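Local coordinates for protein sugar kinase, pfkB family (Thermotoga maritima, PDB 2AJR) that probably transfers phosphate from ATP to a phosphorylated fructose, as a sugar kinase of the pfkB family, and binds a magnesium ion, at residues Asn20-Arg25 against Arg105-Ile110; Glu26-Asp31 against Arg306-Tyr311; Lys114-Thr119 against Asp264-Leu269; Gly297-Leu302 against Glu316-Glu321. One frame throughout, in Å; residues are numbered along the deposited sequence.

Interaction 1. Residues Asn20-Arg25 against Arg105-Ile110. With ACT (acetate ion), chain D.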
# COMPACT_ATOMS: atom_id res chain seq x y z
N ASN A 20 -10.75 -10.48 10.45
CA ASN A 20 -9.83 -9.43 10.00
C ASN A 20 -9.45 -9.60 8.52
O ASN A 20 -8.31 -9.90 8.20
CB ASN A 20 -8.60 -9.44 10.90
CG ASN A 20 -7.84 -8.10 10.90
OD1 ASN A 20 -8.29 -7.11 10.32
ND2 ASN A 20 -6.68 -8.07 11.57
N PRO A 21 -10.39 -9.36 7.60
CA PRO A 21 -10.09 -9.51 6.19
C PRO A 21 -9.06 -8.52 5.70
O PRO A 21 -8.81 -7.51 6.36
CB PRO A 21 -11.41 -9.16 5.50
CG PRO A 21 -12.44 -9.26 6.56
CD PRO A 21 -11.76 -8.87 7.81
N ALA A 22 -8.48 -8.78 4.53
CA ALA A 22 -7.55 -7.82 3.93
C ALA A 22 -7.66 -7.81 2.42
O ALA A 22 -8.06 -8.79 1.82
CB ALA A 22 -6.14 -8.13 4.37
N LEU A 23 -7.35 -6.67 1.81
CA LEU A 23 -6.98 -6.61 0.41
C LEU A 23 -5.48 -6.84 0.32
O LEU A 23 -4.70 -6.13 0.93
CB LEU A 23 -7.31 -5.24 -0.18
CG LEU A 23 -8.80 -5.04 -0.42
CD1 LEU A 23 -9.11 -3.57 -0.59
CD2 LEU A 23 -9.20 -5.84 -1.65
N ASP A 24 -5.08 -7.84 -0.44
CA ASP A 24 -3.67 -8.15 -0.61
C ASP A 24 -3.20 -7.44 -1.85
O ASP A 24 -3.73 -7.66 -2.94
CB ASP A 24 -3.46 -9.66 -0.77
CG ASP A 24 -3.47 -10.39 0.55
OD1 ASP A 24 -2.83 -9.89 1.51
OD2 ASP A 24 -4.11 -11.48 0.62
N ARG A 25 -2.23 -6.55 -1.69
CA ARG A 25 -1.53 -5.98 -2.83
C ARG A 25 -0.19 -6.65 -3.00
O ARG A 25 0.75 -6.39 -2.24
CB ARG A 25 -1.33 -4.48 -2.66
CG ARG A 25 -0.57 -3.87 -3.87
CD ARG A 25 -1.06 -2.49 -4.24
NE ARG A 25 -2.36 -2.52 -4.92
CZ ARG A 25 -2.55 -2.83 -6.20
NH1 ARG A 25 -1.53 -3.17 -6.99
NH2 ARG A 25 -3.77 -2.80 -6.70
N ARG A 105 -8.23 -3.50 6.15
CA ARG A 105 -6.81 -3.30 5.94
C ARG A 105 -6.36 -3.66 4.54
O ARG A 105 -6.92 -4.53 3.90
CB ARG A 105 -6.01 -4.09 6.97
CG ARG A 105 -6.07 -5.61 6.81
CD ARG A 105 -6.10 -6.23 8.15
NE ARG A 105 -6.14 -7.69 8.15
CZ ARG A 105 -5.10 -8.49 8.38
NH1 ARG A 105 -3.90 -7.99 8.61
NH2 ARG A 105 -5.26 -9.80 8.36
N GLU A 106 -5.35 -2.96 4.03
CA GLU A 106 -4.70 -3.39 2.81
C GLU A 106 -3.31 -3.83 3.23
O GLU A 106 -2.56 -3.04 3.78
CB GLU A 106 -4.63 -2.27 1.76
CG GLU A 106 -3.97 -2.73 0.42
CD GLU A 106 -3.83 -1.62 -0.66
OE1 GLU A 106 -3.56 -0.45 -0.30
OE2 GLU A 106 -3.96 -1.93 -1.87
N ASN A 107 -3.00 -5.11 3.02
CA ASN A 107 -1.65 -5.63 3.26
C ASN A 107 -0.83 -5.59 1.99
O ASN A 107 -1.37 -5.64 0.88
CB ASN A 107 -1.70 -7.06 3.81
CG ASN A 107 -2.32 -7.12 5.19
OD1 ASN A 107 -2.48 -6.10 5.86
ND2 ASN A 107 -2.69 -8.31 5.61
N ILE A 108 0.49 -5.52 2.17
CA ILE A 108 1.41 -5.41 1.04
C ILE A 108 2.43 -6.54 1.08
O ILE A 108 3.05 -6.78 2.10
CB ILE A 108 2.12 -4.03 1.06
CG1 ILE A 108 1.08 -2.92 0.78
CG2 ILE A 108 3.24 -4.00 0.05
CD1 ILE A 108 1.57 -1.53 1.03
N GLU A 109 2.57 -7.25 -0.04
CA GLU A 109 3.55 -8.32 -0.16
C GLU A 109 4.40 -8.04 -1.40
O GLU A 109 3.89 -7.96 -2.50
CB GLU A 109 2.86 -9.68 -0.27
CG GLU A 109 1.91 -10.04 0.90
CD GLU A 109 0.45 -9.64 0.64
OE1 GLU A 109 0.09 -9.45 -0.54
OE2 GLU A 109 -0.34 -9.52 1.60
N ILE A 110 5.70 -7.83 -1.18
CA ILE A 110 6.66 -7.63 -2.25
C ILE A 110 7.43 -8.95 -2.44
O ILE A 110 8.03 -9.46 -1.50
CB ILE A 110 7.61 -6.47 -1.91
CG1 ILE A 110 6.80 -5.19 -1.67
CG2 ILE A 110 8.64 -6.27 -3.05
CD1 ILE A 110 7.52 -4.12 -0.89
C ACT D . -3.58 -12.68 4.15
O ACT D . -3.16 -11.45 4.21
OXT ACT D . -3.87 -13.18 3.01
CH3 ACT D . -3.79 -13.53 5.37
O HOH W 1 -9.49 -5.83 8.04

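Interaction 2. Residues Glu26-Asp31 against Arg306-Tyr311. With MG (magnesium ion), chain C.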
# COMPACT_ATOMS: atom_id res chain seq x y z
N GLU A 26 -0.10 -7.52 -4.00
CA GLU A 26 1.14 -8.20 -4.36
C GLU A 26 1.89 -7.41 -5.43
O GLU A 26 1.33 -6.92 -6.41
CB GLU A 26 0.85 -9.62 -4.87
CG GLU A 26 -0.03 -10.53 -3.95
CD GLU A 26 -1.08 -11.37 -4.75
OE1 GLU A 26 -0.67 -12.41 -5.35
OE2 GLU A 26 -2.30 -10.98 -4.77
N ILE A 27 3.19 -7.26 -5.23
CA ILE A 27 4.04 -6.51 -6.13
C ILE A 27 5.24 -7.39 -6.38
O ILE A 27 5.83 -7.90 -5.43
CB ILE A 27 4.49 -5.18 -5.48
CG1 ILE A 27 3.29 -4.46 -4.85
CG2 ILE A 27 5.18 -4.28 -6.50
CD1 ILE A 27 3.69 -3.45 -3.81
N PHE A 28 5.61 -7.57 -7.64
CA PHE A 28 6.68 -8.48 -8.03
C PHE A 28 7.83 -7.67 -8.59
O PHE A 28 7.71 -7.07 -9.64
CB PHE A 28 6.14 -9.51 -9.05
CG PHE A 28 4.99 -10.31 -8.50
CD1 PHE A 28 5.22 -11.37 -7.64
CD2 PHE A 28 3.68 -9.95 -8.79
CE1 PHE A 28 4.14 -12.10 -7.09
CE2 PHE A 28 2.59 -10.67 -8.23
CZ PHE A 28 2.83 -11.74 -7.38
N ILE A 29 8.91 -7.62 -7.83
CA ILE A 29 10.09 -6.84 -8.16
C ILE A 29 11.31 -7.74 -8.01
O ILE A 29 11.62 -8.23 -6.93
CB ILE A 29 10.26 -5.66 -7.18
CG1 ILE A 29 9.08 -4.70 -7.25
CG2 ILE A 29 11.52 -4.90 -7.47
CD1 ILE A 29 8.94 -3.83 -6.01
N GLU A 30 12.02 -7.95 -9.09
CA GLU A 30 13.27 -8.70 -9.03
C GLU A 30 14.40 -7.79 -8.50
O GLU A 30 14.53 -6.63 -8.92
CB GLU A 30 13.59 -9.28 -10.42
CG GLU A 30 12.46 -10.21 -10.94
CD GLU A 30 12.95 -11.37 -11.84
OE1 GLU A 30 13.91 -11.16 -12.63
OE2 GLU A 30 12.36 -12.48 -11.75
N ASP A 31 15.21 -8.34 -7.59
CA ASP A 31 16.29 -7.61 -6.90
C ASP A 31 15.75 -6.42 -6.15
O ASP A 31 16.23 -5.31 -6.27
CB ASP A 31 17.42 -7.18 -7.85
CG ASP A 31 18.29 -8.35 -8.28
OD1 ASP A 31 18.67 -9.18 -7.41
OD2 ASP A 31 18.60 -8.43 -9.48
N ARG A 306 3.25 -23.42 -6.42
CA ARG A 306 3.82 -23.50 -7.77
C ARG A 306 3.78 -22.19 -8.52
O ARG A 306 4.36 -22.11 -9.59
CB ARG A 306 3.17 -24.60 -8.62
CG ARG A 306 3.30 -26.00 -8.07
CD ARG A 306 4.64 -26.24 -7.42
NE ARG A 306 4.77 -27.58 -6.87
CZ ARG A 306 5.78 -27.98 -6.09
NH1 ARG A 306 6.77 -27.15 -5.78
NH2 ARG A 306 5.80 -29.22 -5.63
N ARG A 307 3.11 -21.16 -8.00
CA ARG A 307 3.10 -19.84 -8.63
C ARG A 307 3.51 -18.74 -7.67
O ARG A 307 3.21 -18.82 -6.49
CB ARG A 307 1.72 -19.53 -9.17
CG ARG A 307 1.21 -20.57 -10.10
CD ARG A 307 -0.07 -20.15 -10.74
NE ARG A 307 -0.71 -21.30 -11.36
CZ ARG A 307 -1.77 -21.23 -12.17
NH1 ARG A 307 -2.32 -20.07 -12.46
NH2 ARG A 307 -2.26 -22.35 -12.69
N LYS A 308 4.15 -17.71 -8.20
CA LYS A 308 4.57 -16.56 -7.39
C LYS A 308 3.39 -15.79 -6.82
O LYS A 308 3.50 -15.21 -5.74
CB LYS A 308 5.52 -15.63 -8.16
CG LYS A 308 4.95 -14.89 -9.38
CD LYS A 308 6.04 -14.00 -10.06
CE LYS A 308 5.69 -13.60 -11.50
NZ LYS A 308 4.26 -13.26 -11.67
N GLU A 309 2.26 -15.79 -7.52
CA GLU A 309 1.06 -15.10 -7.04
C GLU A 309 0.34 -16.00 -6.07
O GLU A 309 0.49 -17.21 -6.11
CB GLU A 309 0.07 -14.77 -8.16
CG GLU A 309 0.68 -14.22 -9.41
CD GLU A 309 1.19 -15.30 -10.35
OE1 GLU A 309 0.73 -16.46 -10.24
OE2 GLU A 309 2.05 -14.95 -11.20
N LYS A 310 -0.46 -15.37 -5.21
CA LYS A 310 -1.48 -16.05 -4.45
C LYS A 310 -2.31 -16.79 -5.47
O LYS A 310 -2.90 -16.17 -6.35
CB LYS A 310 -2.35 -15.05 -3.67
CG LYS A 310 -3.32 -15.71 -2.68
CD LYS A 310 -3.82 -14.74 -1.59
CE LYS A 310 -4.70 -13.63 -2.16
NZ LYS A 310 -5.51 -12.94 -1.11
N TYR A 311 -2.27 -18.12 -5.38
CA TYR A 311 -2.98 -19.00 -6.27
C TYR A 311 -3.62 -20.09 -5.43
O TYR A 311 -2.96 -20.80 -4.70
CB TYR A 311 -2.02 -19.60 -7.30
CG TYR A 311 -2.55 -20.79 -8.08
CD1 TYR A 311 -3.58 -20.66 -9.01
CD2 TYR A 311 -1.97 -22.05 -7.92
CE1 TYR A 311 -4.05 -21.77 -9.73
CE2 TYR A 311 -2.41 -23.15 -8.63
CZ TYR A 311 -3.45 -23.01 -9.54
OH TYR A 311 -3.87 -24.15 -10.22
MG MG C . 1.79 -18.70 -4.56
O HOH W 2 -2.79 -13.23 -6.72

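Interaction 3. Residues Lys114-Thr119 against Asp264-Leu269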
# COMPACT_ATOMS: atom_id res chain seq x y z
N LYS A 114 13.71 -13.84 -8.02
CA LYS A 114 15.12 -14.11 -8.25
C LYS A 114 15.87 -14.45 -6.95
O LYS A 114 16.58 -15.46 -6.89
CB LYS A 114 15.77 -12.91 -8.93
CG LYS A 114 17.27 -13.07 -9.15
CD LYS A 114 17.88 -11.88 -9.87
CE LYS A 114 19.38 -11.79 -9.65
NZ LYS A 114 19.96 -10.57 -10.27
N ASN A 115 15.71 -13.62 -5.92
CA ASN A 115 16.43 -13.80 -4.66
C ASN A 115 15.62 -14.59 -3.63
O ASN A 115 16.02 -14.71 -2.48
CB ASN A 115 16.81 -12.45 -4.07
CG ASN A 115 17.84 -11.72 -4.90
OD1 ASN A 115 19.04 -11.92 -4.73
ND2 ASN A 115 17.38 -10.84 -5.78
N LYS A 116 14.48 -15.13 -4.07
CA LYS A 116 13.52 -15.83 -3.20
C LYS A 116 13.26 -15.05 -1.91
O LYS A 116 13.66 -15.49 -0.83
CB LYS A 116 13.98 -17.27 -2.88
CG LYS A 116 14.47 -18.08 -4.09
CD LYS A 116 13.35 -18.37 -5.07
CE LYS A 116 13.84 -19.11 -6.32
NZ LYS A 116 12.81 -19.03 -7.41
N THR A 117 12.61 -13.90 -2.02
CA THR A 117 12.26 -13.11 -0.82
C THR A 117 10.82 -12.59 -0.88
O THR A 117 10.32 -12.25 -1.94
CB THR A 117 13.25 -11.92 -0.58
OG1 THR A 117 13.04 -10.90 -1.56
CG2 THR A 117 14.72 -12.40 -0.63
N ILE A 118 10.16 -12.61 0.28
CA ILE A 118 8.87 -11.95 0.52
C ILE A 118 9.15 -10.93 1.63
O ILE A 118 9.60 -11.28 2.75
CB ILE A 118 7.72 -12.92 1.01
CG1 ILE A 118 7.77 -14.27 0.31
CG2 ILE A 118 6.32 -12.34 0.76
CD1 ILE A 118 6.60 -15.27 0.74
N THR A 119 8.92 -9.66 1.32
CA THR A 119 8.88 -8.61 2.32
C THR A 119 7.40 -8.30 2.46
O THR A 119 6.75 -7.94 1.47
CB THR A 119 9.65 -7.41 1.83
OG1 THR A 119 10.92 -7.85 1.38
CG2 THR A 119 9.82 -6.38 2.92
N ASP A 264 9.54 -23.20 -2.91
CA ASP A 264 9.97 -21.83 -3.13
C ASP A 264 9.34 -20.96 -2.05
O ASP A 264 8.14 -20.67 -2.07
CB ASP A 264 9.53 -21.40 -4.54
CG ASP A 264 10.19 -20.11 -5.00
OD1 ASP A 264 10.37 -19.21 -4.14
OD2 ASP A 264 10.50 -20.01 -6.21
N THR A 265 10.15 -20.53 -1.09
CA THR A 265 9.62 -19.81 0.06
C THR A 265 9.03 -18.44 -0.32
O THR A 265 8.26 -17.86 0.44
CB THR A 265 10.68 -19.64 1.16
OG1 THR A 265 11.82 -18.96 0.62
CG2 THR A 265 11.09 -21.01 1.69
N SER A 266 9.36 -17.95 -1.51
CA SER A 266 8.75 -16.72 -2.01
C SER A 266 7.36 -16.94 -2.62
O SER A 266 6.60 -15.98 -2.81
CB SER A 266 9.69 -16.03 -3.04
OG SER A 266 9.74 -16.73 -4.27
N HIS A 267 7.01 -18.19 -2.91
CA HIS A 267 5.72 -18.51 -3.53
C HIS A 267 4.67 -18.91 -2.48
O HIS A 267 3.63 -19.45 -2.83
CB HIS A 267 5.87 -19.66 -4.53
CG HIS A 267 6.67 -19.31 -5.75
ND1 HIS A 267 6.80 -20.19 -6.82
CD2 HIS A 267 7.37 -18.20 -6.09
CE1 HIS A 267 7.56 -19.63 -7.75
NE2 HIS A 267 7.91 -18.42 -7.34
N LEU A 268 4.93 -18.62 -1.21
CA LEU A 268 4.15 -19.16 -0.10
C LEU A 268 2.90 -18.40 0.27
O LEU A 268 2.11 -18.89 1.11
CB LEU A 268 5.02 -19.23 1.16
CG LEU A 268 5.85 -20.47 1.41
CD1 LEU A 268 6.73 -20.21 2.60
CD2 LEU A 268 4.96 -21.69 1.65
N LEU A 269 2.69 -17.20 -0.26
CA LEU A 269 1.55 -16.43 0.21
C LEU A 269 0.26 -17.21 -0.02
O LEU A 269 -0.08 -17.53 -1.16
CB LEU A 269 1.45 -15.08 -0.47
CG LEU A 269 0.28 -14.23 0.04
CD1 LEU A 269 0.50 -13.80 1.50
CD2 LEU A 269 0.07 -13.05 -0.88

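Interaction 4. Residues Gly297-Leu302 against Glu316-Glu321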
# COMPACT_ATOMS: atom_id res chain seq x y z
N GLY A 297 -4.78 -31.96 1.97
CA GLY A 297 -4.48 -30.59 2.34
C GLY A 297 -3.07 -30.24 1.93
O GLY A 297 -2.83 -29.19 1.33
N PHE A 298 -2.14 -31.16 2.21
CA PHE A 298 -0.72 -30.94 1.93
C PHE A 298 -0.51 -30.80 0.43
O PHE A 298 0.22 -29.93 -0.01
CB PHE A 298 0.15 -32.08 2.52
CG PHE A 298 1.61 -31.75 2.61
CD1 PHE A 298 2.46 -31.97 1.54
CD2 PHE A 298 2.14 -31.21 3.78
CE1 PHE A 298 3.81 -31.65 1.62
CE2 PHE A 298 3.49 -30.89 3.87
CZ PHE A 298 4.33 -31.12 2.80
N ALA A 299 -1.19 -31.64 -0.34
CA ALA A 299 -1.15 -31.57 -1.80
C ALA A 299 -1.55 -30.18 -2.30
O ALA A 299 -0.89 -29.61 -3.17
CB ALA A 299 -2.05 -32.63 -2.41
N SER A 300 -2.64 -29.63 -1.75
CA SER A 300 -3.11 -28.31 -2.17
C SER A 300 -2.08 -27.23 -1.85
O SER A 300 -1.75 -26.40 -2.71
CB SER A 300 -4.46 -27.96 -1.52
OG SER A 300 -5.38 -29.03 -1.65
N ALA A 301 -1.56 -27.28 -0.62
CA ALA A 301 -0.54 -26.35 -0.18
C ALA A 301 0.60 -26.36 -1.18
O ALA A 301 1.04 -25.30 -1.61
CB ALA A 301 -0.04 -26.71 1.22
N LEU A 302 1.07 -27.55 -1.56
CA LEU A 302 2.16 -27.64 -2.50
C LEU A 302 1.77 -26.98 -3.80
O LEU A 302 2.57 -26.25 -4.38
CB LEU A 302 2.59 -29.10 -2.77
CG LEU A 302 3.49 -29.72 -1.69
CD1 LEU A 302 3.77 -31.17 -1.99
CD2 LEU A 302 4.80 -28.94 -1.53
N GLU A 316 -7.26 -30.54 -10.59
CA GLU A 316 -6.19 -31.03 -11.46
C GLU A 316 -4.82 -30.70 -10.87
O GLU A 316 -3.96 -31.56 -10.79
CB GLU A 316 -6.32 -30.47 -12.88
CG GLU A 316 -5.16 -30.87 -13.83
CD GLU A 316 -5.35 -30.44 -15.31
OE1 GLU A 316 -6.09 -29.46 -15.57
OE2 GLU A 316 -4.75 -31.08 -16.21
N ALA A 317 -4.63 -29.44 -10.45
CA ALA A 317 -3.33 -28.98 -9.95
C ALA A 317 -2.99 -29.61 -8.59
O ALA A 317 -1.80 -29.74 -8.24
CB ALA A 317 -3.31 -27.45 -9.86
N ILE A 318 -4.03 -29.98 -7.83
CA ILE A 318 -3.85 -30.62 -6.53
C ILE A 318 -3.42 -32.08 -6.68
O ILE A 318 -2.45 -32.50 -6.08
CB ILE A 318 -5.15 -30.56 -5.69
CG1 ILE A 318 -5.44 -29.12 -5.27
CG2 ILE A 318 -5.04 -31.44 -4.46
CD1 ILE A 318 -6.79 -28.91 -4.66
N LYS A 319 -4.14 -32.84 -7.50
CA LYS A 319 -3.81 -34.25 -7.75
C LYS A 319 -2.39 -34.45 -8.28
O LYS A 319 -1.76 -35.45 -7.97
CB LYS A 319 -4.82 -34.89 -8.73
CG LYS A 319 -6.16 -35.29 -8.10
CD LYS A 319 -7.07 -35.97 -9.11
CE LYS A 319 -8.28 -36.65 -8.45
NZ LYS A 319 -8.93 -37.67 -9.35
N LYS A 320 -1.89 -33.48 -9.06
CA LYS A 320 -0.52 -33.50 -9.59
C LYS A 320 0.57 -33.54 -8.51
O LYS A 320 1.71 -33.90 -8.79
CB LYS A 320 -0.27 -32.27 -10.47
CG LYS A 320 -0.73 -32.45 -11.91
CD LYS A 320 -0.84 -31.10 -12.63
CE LYS A 320 -1.11 -31.30 -14.12
NZ LYS A 320 -1.70 -30.09 -14.79
N GLU A 321 0.21 -33.16 -7.30
CA GLU A 321 1.17 -33.07 -6.22
C GLU A 321 1.23 -34.34 -5.40
O GLU A 321 2.07 -34.43 -4.50
CB GLU A 321 0.82 -31.88 -5.31
CG GLU A 321 0.86 -30.52 -5.99
CD GLU A 321 2.24 -30.16 -6.53
OE1 GLU A 321 3.24 -30.81 -6.16
OE2 GLU A 321 2.31 -29.21 -7.34

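Interaction 1. Residues Asn20-Arg25 against Arg105-Ile110
R105 closes two nitrogens side-on over one oxygen, the backbone carbonyl of N20: NE and NH2 each lie 3.1 Å from N20 O, with N20 O nearly in the guanidinium plane. The N20 amide stacks over one face of this guanidinium, the planes 24° apart, while its ND2 donates to P124 O; A22 CB covers the other face. With CG between the backbone N and the carbonyl carbon (chi1 69°), the R105 chain runs back along A22, and NH1 goes on to F123 O. With an alanine here, N20 O would probably lose both donors and the N20 side-chain amide the flat group it stacks on. Beyond, the backbones pair in parallel, from L23 N on R105 O (3.0 Å) to E109 N on R25 O (3.0 Å). D24 OD1 and E109 OE2 stand 2.5 Å apart, and D24 OD2 forms a salt bridge to K310. On the opposite face R25 NE makes a weak salt bridge to E106 OE2, E106 being held more firmly by R25 of the second subunit. In this small sheet, which resembles the lid of pfkB-family kinases, strands 22-28 and 105-112 are the middle pair, between strands 46-51 and 117-122, with L23 packed on helix 76-89.

Interaction 2. Residues Glu26-Asp31 against Arg306-Tyr311
The magnesium-binding loop 306-311 docks on strand 22-28 through K308, E309 and K310, which meet F28 and E26. R307 O and E309 O bind the magnesium ion at 2.4 and 2.5 Å, and H267 and A304 complete its protein ligands. K310 N donates to E26 OE1 (3.0 Å, 159° at the hydrogen), reaching the oxygen on its syn side but 35° out of the carboxylate plane. Water 2 donates to the same oxygen and to K310 O, bridging the strand to the loop. K308 passes its chain across F28 at a slant, CD 3.7 Å from F28 CD1, then bends at chi4 to bring NZ over the ring, 4.4 Å from the centroid and 9° off the normal: a cation-pi contact. That ammonium also forms a salt bridge with E309 OE2 at 2.8 Å, while F28 CZ leans on E309 CA. A valine in place of E26 would probably leave K310 N without its acceptor and the bridging water with a single anchor. K310 NZ meanwhile turns away to D24. The chemistry implies a loop fastened on both sides of E309: a carboxylate grips the backbone after it, and an aromatic face takes the lysine charge before it.

Interaction 3. Residues Lys114-Thr119 against Asp264-Leu269
K116 and D264 supply the ionic part of this contact, the lysine crossing the aspartate at about a right angle. K116 NZ donates to D264 OD2 at 2.8 Å, meeting the oxygen on its syn side though 32° out of the carboxylate plane, and it has a second partner in E113 O. The bend at chi2 (-67°) folds the lysine chain so that K116 CD also passes D264 OD1.

The other hydrogen bonds lie within the loop. D264 OD1 accepts from S266 N at 3.1 Å, an Asx turn, and again from S266 OG, which comes from above the carboxylate plane at 2.6 Å. H267 N donates to D264 O, and D264 OD2 rests over a face of the H267 ring. Each carboxylate oxygen therefore has its own duty: OD1 shapes the turn, OD2 holds the lysine.

Van der Waals packing comes mainly from I118, whose CG1 lies 3.5 Å from S266 CA and whose CD1 approaches T265 O at 3.1 Å and, more loosely, L268 CB. S266 CB sits 3.8 Å from K116 CA.

K116 and T117 both face D112 in a G1 beta bulge where strands 105-112 and 117-122 join. The opposing loop carries H267, whose backbone O is a magnesium ligand, and leads into helix 271-286; its Asp-Thr start and the Gly-Ala-Gly-Asp that follows resemble, with extra residues between, the DTxGAGD signature of pfkB kinases.

Interaction 4. Residues Gly297-Leu302 against Glu316-Glu321
E321 reaches across to A299 and L302, and its side chain can be read atom by atom along the surface of helix 290-304. E321 CB lies 3.6 Å from A299 O and close to the methyl of the same alanine. CG comes nearer still, 3.4 Å from A299 O, and also touches L302 CB at 3.9 Å. Bends at chi1 and chi2, both about -62°, keep the chain folded against the helix, so that CD meets L302 CB at 3.9 Å as well. At the tip the two oxygens part company: OE1 still brushes L302 CB but is hydrogen-bonded to H324 ND1, and OE2 forms a salt bridge to R306 NE. The carboxylate of this buried residue is thus satisfied beyond the helix it packs on, and the carbon stem makes most of the contact.

I318 fills the other half. Its CG2 lies against A299 CB (3.8 Å) and its CG1-CD1 branch against S300, CD1 3.3 Å from S300 OG, while that hydroxyl is hydrogen-bonded within its own helix to F296 O. Small residues at A299 and S300 probably help the backbones come close, with S300 CA 5.0 Å from I318 CA.

Helix 315-319 and the residues just after it lie on one flank of helix 290-304, which on other sides meets strand 254-259 through F298 and L302, and helix 271-286 through F298 and A301.

Overall arrangement
Interactions 1 and 4 are buried, yet unlike: 1 is paired strand backbone with charged side chains set on both faces, 4 is helix packing on carbon, without polar bonds between its segments. Interactions 2 and 3 are only partly buried and lie side by side, each pressing a loop that contributes to the magnesium site against the four-stranded sheet, 2 with a cation-pi contact and a bond to the backbone, 3 with a salt bridge and an isoleucine. Strand 22-28 serves both 1 and 2, and the salt bridge of D24 with K310 ties them; D31 with K114 links 2 to 3. Only 4 avoids the second subunit, though E321 holds R306 of the metal loop.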